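PDB 5KCK: anthranilate synthase component I from Streptococcus pneumoniae serotype 4, which is a subunit of anthranilate synthase, built from an N-terminal region followed by the larger enzyme domain common to this family. Local coordinates for residues L104-G109 against P371-M376. Numbering follows the deposited sequence.
Sequences LYEEIG and PKIRAM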
loop_
_atom_site.group_PDB
_atom_site.type_symbol
_atom_site.label_atom_id
_atom_site.label_comp_id
_atom_site.label_asym_id
_atom_site.label_seq_id
_atom_site.Cartn_x
_atom_site.Cartn_y
_atom_site.Cartn_z
ATOM N N LEU A 104 31.257 -24.341 11.760
ATOM C CA LEU A 104 32.595 -23.764 11.748
ATOM C C LEU A 104 32.971 -23.144 13.083
ATOM O O LEU A 104 34.161 -22.940 13.344
ATOM C CB LEU A 104 32.718 -22.691 10.664
ATOM C CG LEU A 104 32.540 -23.113 9.211
ATOM C CD1 LEU A 104 32.980 -21.981 8.299
ATOM C CD2 LEU A 104 33.317 -24.381 8.922
ATOM N N TYR A 105 31.990 -22.836 13.930
ATOM C CA TYR A 105 32.257 -22.109 15.158
ATOM C C TYR A 105 31.760 -22.828 16.399
ATOM O O TYR A 105 32.123 -22.424 17.509
ATOM C CB TYR A 105 31.650 -20.696 15.078
ATOM C CG TYR A 105 32.020 -19.988 13.784
ATOM C CD1 TYR A 105 33.270 -19.392 13.623
ATOM C CD2 TYR A 105 31.132 -19.943 12.714
ATOM C CE1 TYR A 105 33.623 -18.764 12.432
ATOM C CE2 TYR A 105 31.467 -19.313 11.524
ATOM C CZ TYR A 105 32.714 -18.725 11.386
ATOM O OH TYR A 105 33.050 -18.103 10.196
ATOM N N GLU A 106 30.970 -23.891 16.246
ATOM C CA GLU A 106 30.585 -24.772 17.339
ATOM C C GLU A 106 30.735 -26.224 16.907
ATOM O O GLU A 106 30.588 -26.553 15.728
ATOM C CB GLU A 106 29.136 -24.524 17.784
ATOM C CG GLU A 106 28.833 -23.091 18.167
ATOM C CD GLU A 106 29.529 -22.660 19.450
ATOM O OE1 GLU A 106 30.030 -23.540 20.194
ATOM O OE2 GLU A 106 29.574 -21.436 19.706
ATOM N N GLU A 107 31.013 -27.098 17.873
ATOM C CA GLU A 107 31.111 -28.537 17.613
ATOM C C GLU A 107 29.723 -29.152 17.747
ATOM O O GLU A 107 29.277 -29.472 18.849
ATOM C CB GLU A 107 32.106 -29.197 18.560
ATOM C CG GLU A 107 33.541 -29.218 18.040
ATOM C CD GLU A 107 34.546 -29.699 19.087
ATOM O OE1 GLU A 107 34.141 -30.407 20.037
ATOM O OE2 GLU A 107 35.745 -29.359 18.960
ATOM N N ILE A 108 29.036 -29.328 16.616
ATOM C CA ILE A 108 27.687 -29.876 16.622
ATOM C C ILE A 108 27.649 -31.339 16.202
ATOM O O ILE A 108 26.560 -31.921 16.117
ATOM C CB ILE A 108 26.755 -29.034 15.730
ATOM C CG1 ILE A 108 27.162 -29.157 14.258
ATOM C CG2 ILE A 108 26.791 -27.579 16.174
ATOM C CD1 ILE A 108 26.175 -28.512 13.293
ATOM N N GLY A 109 28.804 -31.957 15.951
ATOM C CA GLY A 109 28.853 -33.360 15.588
ATOM C C GLY A 109 28.830 -33.569 14.087
ATOM O O GLY A 109 28.853 -32.628 13.285
ATOM N N PRO A 371 19.299 -25.991 25.891
ATOM C CA PRO A 371 20.414 -25.127 25.486
ATOM C C PRO A 371 20.794 -25.361 24.017
ATOM O O PRO A 371 20.740 -26.505 23.555
ATOM C CB PRO A 371 21.556 -25.547 26.423
ATOM C CG PRO A 371 20.922 -26.407 27.490
ATOM C CD PRO A 371 19.733 -27.031 26.841
ATOM N N LYS A 372 21.188 -24.293 23.317
ATOM C CA LYS A 372 21.289 -24.345 21.859
ATOM C C LYS A 372 22.312 -25.374 21.381
ATOM O O LYS A 372 22.042 -26.126 20.440
ATOM C CB LYS A 372 21.633 -22.958 21.313
ATOM C CG LYS A 372 21.524 -22.839 19.800
ATOM C CD LYS A 372 21.880 -21.439 19.306
ATOM C CE LYS A 372 20.785 -20.439 19.601
ATOM N NZ LYS A 372 21.076 -19.134 18.939
ATOM N N ILE A 373 23.491 -25.428 22.006
ATOM C CA ILE A 373 24.535 -26.308 21.482
ATOM C C ILE A 373 24.161 -27.773 21.676
ATOM O O ILE A 373 24.315 -28.594 20.761
ATOM C CB ILE A 373 25.898 -25.980 22.117
ATOM C CG1 ILE A 373 26.447 -24.672 21.550
ATOM C CG2 ILE A 373 26.884 -27.103 21.862
ATOM C CD1 ILE A 373 27.621 -24.129 22.351
ATOM N N ARG A 374 23.672 -28.127 22.866
ATOM C CA ARG A 374 23.208 -29.495 23.097
ATOM C C ARG A 374 22.048 -29.846 22.168
ATOM O O ARG A 374 21.992 -30.954 21.620
ATOM C CB ARG A 374 22.803 -29.665 24.565
ATOM C CG ARG A 374 22.119 -30.991 24.891
ATOM C CD ARG A 374 23.098 -32.155 24.832
ATOM N NE ARG A 374 24.293 -31.895 25.631
ATOM C CZ ARG A 374 24.434 -32.245 26.907
ATOM N NH1 ARG A 374 23.454 -32.876 27.541
ATOM N NH2 ARG A 374 25.558 -31.967 27.551
ATOM N N ALA A 375 21.115 -28.915 21.975
ATOM C CA ALA A 375 19.991 -29.175 21.084
ATOM C C ALA A 375 20.465 -29.394 19.652
ATOM O O ALA A 375 19.919 -30.238 18.931
ATOM C CB ALA A 375 18.987 -28.026 21.154
HETATM N N MSE A 376 21.491 -28.665 19.230
HETATM C CA MSE A 376 22.013 -28.841 17.882
HETATM C C MSE A 376 22.729 -30.180 17.716
HETATM O O MSE A 376 22.630 -30.810 16.662
HETATM C CB MSE A 376 22.946 -27.694 17.512
HETATM C CG MSE A 376 22.221 -26.381 17.271
HETATM SE SE MSE A 376 23.404 -24.944 16.649
HETATM C CE MSE A 376 24.693 -24.958 18.132
#
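Two torsions set up the approach of I108 to M376, residue 376 being selenomethionine. In I108, CG2 lies anti to the carbonyl carbon because CG1 occupies the position between N and C (chi1 67°). The M376 chain runs extended to SE and then turns at chi3 (-57°), which brings its terminal methyl toward the loop. I108 CG2 consequently sits 3.9 Å from M376 CE. The same I108 CG2 is 4.1 Å from M376 CB, touching both the end and the root of that side chain. These two residues also form the nearest CA pair, I108 CA to M376 CA 5.9 Å. Nearer the surface, the bent side chain of E106 crosses I373 at about a right angle, placing its carboxylate OE1 3.3 Å from the methyl I373 CD1. The loop between strands 92-97 and 121-126 here packs on the N-terminal part of helix 372-382, far along the chain. Y99 and P363 also touch M376. No hydrogen bond runs between the two segments, which together bury 227 Å². Nothing directional therefore passes between these side chains: their contact depends on shape and burial, while direction comes from the neighbouring hydrogen bond of R377 NH1 to E107 O.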